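Local coordinates for protein acetone carboxylase alpha subunit (Xanthobacter autotrophicus Py2, PDB 5M45) that is the alpha subunit of a multisubunit enzyme, belongs to the hydantoinase B/oxoprolinase family and binds a manganese(II) ion, at residues N148-P151 with C152-H155; H348-S351 with F352-I356. One frame throughout, in Å; residues are numbered along the deposited sequence.

Interaction 1. Residues N148-P151 with C152-H155; sequences NVHP and CDIH. With MN (manganese (II) ion), chain M.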
loop_
_atom_site.group_PDB
_atom_site.type_symbol
_atom_site.label_atom_id
_atom_site.label_comp_id
_atom_site.label_asym_id
_atom_site.label_seq_id
_atom_site.Cartn_x
_atom_site.Cartn_y
_atom_site.Cartn_z
ATOM N N ASN A 148 -13.956 -4.755 7.956
ATOM C CA ASN A 148 -12.952 -5.092 8.975
ATOM C C ASN A 148 -12.694 -3.931 9.997
ATOM O O ASN A 148 -12.925 -2.763 9.680
ATOM C CB ASN A 148 -11.607 -5.478 8.321
ATOM C CG ASN A 148 -10.695 -6.317 9.246
ATOM O OD1 ASN A 148 -11.151 -6.924 10.228
ATOM N ND2 ASN A 148 -9.396 -6.373 8.901
ATOM N N VAL A 149 -12.159 -4.281 11.173
ATOM C CA VAL A 149 -11.837 -3.314 12.210
ATOM C C VAL A 149 -10.719 -2.367 11.768
ATOM O O VAL A 149 -10.878 -1.131 11.809
ATOM C CB VAL A 149 -11.413 -4.043 13.512
ATOM C CG1 VAL A 149 -10.936 -3.016 14.542
ATOM C CG2 VAL A 149 -12.545 -4.882 14.063
ATOM N N HIS A 150 -9.605 -2.948 11.333
ATOM C CA HIS A 150 -8.434 -2.168 10.896
ATOM C C HIS A 150 -7.466 -3.073 10.145
ATOM O O HIS A 150 -7.579 -4.294 10.246
ATOM C CB HIS A 150 -7.728 -1.422 12.074
ATOM C CG HIS A 150 -7.163 -2.298 13.153
ATOM N ND1 HIS A 150 -6.337 -1.805 14.134
ATOM C CD2 HIS A 150 -7.284 -3.621 13.411
ATOM C CE1 HIS A 150 -6.032 -2.768 14.992
ATOM N NE2 HIS A 150 -6.594 -3.878 14.575
ATOM N N PRO A 151 -6.515 -2.495 9.395
ATOM C CA PRO A 151 -5.601 -3.335 8.598
ATOM C C PRO A 151 -4.758 -4.374 9.369
ATOM O O PRO A 151 -4.511 -5.462 8.838
ATOM C CB PRO A 151 -4.719 -2.317 7.877
ATOM C CG PRO A 151 -5.605 -1.084 7.767
ATOM C CD PRO A 151 -6.348 -1.049 9.076
ATOM N N CYS A 152 -4.388 -4.112 10.624
ATOM C CA CYS A 152 -3.621 -5.074 11.398
ATOM C C CYS A 152 -4.321 -6.407 11.780
ATOM O O CYS A 152 -3.648 -7.345 12.251
ATOM C CB CYS A 152 -2.994 -4.429 12.626
ATOM S SG CYS A 152 -1.531 -3.439 12.205
ATOM N N ASP A 153 -5.653 -6.496 11.612
ATOM C CA ASP A 153 -6.335 -7.757 11.794
ATOM C C ASP A 153 -6.441 -8.484 10.442
ATOM O O ASP A 153 -7.313 -8.157 9.617
ATOM C CB ASP A 153 -7.685 -7.568 12.451
ATOM C CG ASP A 153 -7.571 -7.108 13.887
ATOM O OD1 ASP A 153 -6.497 -7.325 14.512
ATOM O OD2 ASP A 153 -8.539 -6.514 14.432
ATOM N N ILE A 154 -5.559 -9.445 10.226
ATOM C CA ILE A 154 -5.491 -10.138 8.954
ATOM C C ILE A 154 -6.317 -11.435 8.991
ATOM O O ILE A 154 -6.150 -12.263 9.924
ATOM C CB ILE A 154 -4.026 -10.513 8.587
ATOM C CG1 ILE A 154 -3.076 -9.292 8.697
ATOM C CG2 ILE A 154 -3.977 -11.158 7.213
ATOM C CD1 ILE A 154 -3.366 -8.183 7.715
ATOM N N HIS A 155 -7.178 -11.602 7.988
ATOM C CA HIS A 155 -7.989 -12.820 7.808
ATOM C C HIS A 155 -7.379 -13.782 6.757
ATOM O O HIS A 155 -6.955 -13.327 5.689
ATOM C CB HIS A 155 -9.424 -12.528 7.319
ATOM C CG HIS A 155 -10.100 -11.380 7.990
ATOM N ND1 HIS A 155 -11.096 -10.653 7.368
ATOM C CD2 HIS A 155 -9.968 -10.856 9.232
ATOM C CE1 HIS A 155 -11.538 -9.714 8.199
ATOM N NE2 HIS A 155 -10.858 -9.815 9.334
HETATM MN MN MN M . -6.405 -5.798 15.876
#
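His150 carries CG between its own backbone N and carbonyl carbon (chi1 62°), while Asp153 swings CG beside its backbone N, opposite the carbonyl carbon (chi1 -68°); from these two positions the imidazole and the carboxylate converge on the manganese ion. His150 NE2 meets the metal at 2.3 Å and Asp153 OD1 at 2.0 Å. The second carboxylate oxygen, OD2 of Asp153, stays farther from the manganese at 2.7 Å, giving a lopsided grip. The carboxylate stands at the edge of the imidazole, with the two planes 74° apart, and Cys152 covers one ring face in a CH-pi contact, its CB lying 4.2 Å from the centroid of the His150 ring. The backbone brings the two ligands together through a type I beta turn from His150 to Asp153, closed by the hydrogen bond from Asp153 N to His150 O (3.2 Å) and leading directly into strand 153-162. Asn148 joins the chain ahead of the turn to the strand that follows it. Its ND2 gives a hydrogen bond in the carbonyl plane to Asp153 O (2.8 Å), and a second one goes from ND2 to Asn142 O, so both hydrogens of the amide are used and its rotation is fixed. The amide oxygen, OD1 of Asn148, faces the edge of the His155 ring and accepts a weak bond from NE2 at 3.0 Å. His175, on strand 165-175, completes the protein part of the metal site. The imidazole of His150 is steered by Ser398, whose carbonyl oxygen accepts from ND1, and NE2 of the same ring binds the manganese. Asp153 OD2 has a weak bond to His111. Second-shell partners thus help set the orientation of both metal ligands in a buried site.

Interaction 2. Residues H348-S351 with F352-I356; sequences HQVS and FTSGI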
loop_
_atom_site.group_PDB
_atom_site.type_symbol
_atom_site.label_atom_id
_atom_site.label_comp_id
_atom_site.label_asym_id
_atom_site.label_seq_id
_atom_site.Cartn_x
_atom_site.Cartn_y
_atom_site.Cartn_z
ATOM N N HIS A 348 -16.996 1.233 10.373
ATOM C CA HIS A 348 -17.823 0.655 9.319
ATOM C C HIS A 348 -19.021 0.011 10.001
ATOM O O HIS A 348 -18.924 -0.360 11.189
ATOM C CB HIS A 348 -17.001 -0.377 8.543
ATOM C CG HIS A 348 -17.650 -0.916 7.303
ATOM N ND1 HIS A 348 -18.595 -1.911 7.339
ATOM C CD2 HIS A 348 -17.410 -0.682 5.989
ATOM C CE1 HIS A 348 -18.960 -2.230 6.103
ATOM N NE2 HIS A 348 -18.244 -1.506 5.264
ATOM N N GLN A 349 -20.139 -0.102 9.286
ATOM C CA GLN A 349 -21.352 -0.694 9.861
ATOM C C GLN A 349 -21.116 -2.113 10.432
ATOM O O GLN A 349 -21.648 -2.458 11.476
ATOM C CB GLN A 349 -22.546 -0.617 8.869
ATOM C CG GLN A 349 -22.455 -1.554 7.661
ATOM C CD GLN A 349 -23.727 -1.466 6.807
ATOM O OE1 GLN A 349 -24.569 -2.342 6.842
ATOM N NE2 GLN A 349 -23.862 -0.393 6.064
ATOM N N VAL A 350 -20.324 -2.925 9.754
ATOM C CA VAL A 350 -19.993 -4.280 10.199
ATOM C C VAL A 350 -19.179 -4.296 11.503
ATOM O O VAL A 350 -19.544 -5.025 12.438
ATOM C CB VAL A 350 -19.228 -5.078 9.100
ATOM C CG1 VAL A 350 -18.725 -6.401 9.646
ATOM C CG2 VAL A 350 -20.104 -5.314 7.855
ATOM N N SER A 351 -18.068 -3.555 11.572
ATOM C CA SER A 351 -17.273 -3.544 12.800
ATOM C C SER A 351 -18.056 -2.930 13.986
ATOM O O SER A 351 -17.957 -3.420 15.105
ATOM C CB SER A 351 -15.935 -2.824 12.587
ATOM O OG SER A 351 -16.114 -1.461 12.166
ATOM N N PHE A 352 -18.822 -1.859 13.723
ATOM C CA PHE A 352 -19.618 -1.255 14.767
ATOM C C PHE A 352 -20.670 -2.210 15.362
ATOM O O PHE A 352 -20.736 -2.372 16.586
ATOM C CB PHE A 352 -20.299 0.035 14.280
ATOM C CG PHE A 352 -21.020 0.794 15.375
ATOM C CD1 PHE A 352 -20.312 1.622 16.224
ATOM C CD2 PHE A 352 -22.362 0.650 15.556
ATOM C CE1 PHE A 352 -20.966 2.309 17.263
ATOM C CE2 PHE A 352 -23.040 1.372 16.569
ATOM C CZ PHE A 352 -22.332 2.176 17.432
ATOM N N THR A 353 -21.461 -2.856 14.517
ATOM C CA THR A 353 -22.521 -3.769 14.969
ATOM C C THR A 353 -21.977 -5.126 15.512
ATOM O O THR A 353 -22.566 -5.716 16.470
ATOM C CB THR A 353 -23.577 -4.007 13.883
ATOM O OG1 THR A 353 -22.990 -4.614 12.725
ATOM C CG2 THR A 353 -24.297 -2.693 13.507
ATOM N N SER A 354 -20.881 -5.613 14.929
ATOM C CA SER A 354 -20.192 -6.820 15.448
ATOM C C SER A 354 -19.665 -6.615 16.884
ATOM O O SER A 354 -19.739 -7.543 17.715
ATOM C CB SER A 354 -19.086 -7.321 14.507
ATOM O OG SER A 354 -19.644 -7.694 13.253
ATOM N N GLY A 355 -19.184 -5.405 17.188
ATOM C CA GLY A 355 -18.785 -5.088 18.553
ATOM C C GLY A 355 -19.935 -5.057 19.560
ATOM O O GLY A 355 -19.757 -5.430 20.732
ATOM N N ILE A 356 -21.117 -4.597 19.121
ATOM C CA ILE A 356 -22.313 -4.681 19.975
ATOM C C ILE A 356 -22.630 -6.158 20.268
ATOM O O ILE A 356 -22.988 -6.509 21.416
ATOM C CB ILE A 356 -23.508 -3.923 19.372
ATOM C CG1 ILE A 356 -23.200 -2.415 19.298
ATOM C CG2 ILE A 356 -24.804 -4.160 20.212
ATOM C CD1 ILE A 356 -24.154 -1.603 18.397
#
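Phe352 and His348 meet at the first turn of helix 349-361: Phe352 N donates to His348 O at 2.9 Å, and Phe352 CB rests 3.4 Å from the same oxygen. With CG anti to the backbone N (chi1 -174°), the phenyl ring leaves this turn and heads for the neighbouring parts of the fold. There it meets Phe334 edge-to-face and packs on Leu404, Ala407 and Trp408 of helix 401-422. The backbone carbonyl of Phe352 goes the same way, its oxygen accepting a hydrogen bond from NE1 of Trp408. Ser351 joins the two segments through its backbone: Ser351 O accepts the N-H of Gly355, N to O 3.1 Å, one turn further on. The arrangement is a capped helix N-terminus. His348 is the N-cap, and its ND1 accepts the N-H of Val350 at 3.1 Å, nearly in the plane of the imidazole, satisfying a first-turn amide that has no carbonyl of the helix to bind. Val350 offers its carbonyl oxygen to two donors of Ser354: N at 2.9 Å and OG at 2.8 Å, from opposite faces of the carbonyl plane. Ser354 holds OG beside its backbone N (chi1 -62°), which turns the hydroxyl back along the helix, and Val350 CG1 lies alongside it. Thr353 treats the carbonyl of Gln349 in the same way, its OG1 reaching Gln349 O at 2.8 Å while its N approaches from the other face, so the buried hydroxyls of Thr353 and Ser354 each find an acceptor one turn back. The side-chain amide of Gln349 points to the chain's C-terminal residues, bonding Phe773 N through OE1 and Gln772 through NE2.

How the interactions relate
The manganese turn of interaction 1 packs on the capped helix start of interaction 2, their centres about 13 Å apart. The contact is van der Waals packing: Val149 CA lies 4.1 Å from Ser351 CB. The side chain of Ser351 is about 11 Å from the manganese ion, and interaction 2 contributes no ligand to it. Interaction 2 lies beside the 3,6,9,12,15-pentaoxaheptadecan-1-ol pocket; interaction 1 reaches it only indirectly, through helix 111-124. The side chain of Val350 comes within about 5 Å of that ligand and touches Phe773, a pocket residue, whereas the His155 side chain is about 10 Å away and packs on helix 111-124, which supplies Gly113, Gly116, Ala117 and Lys120 to the pocket.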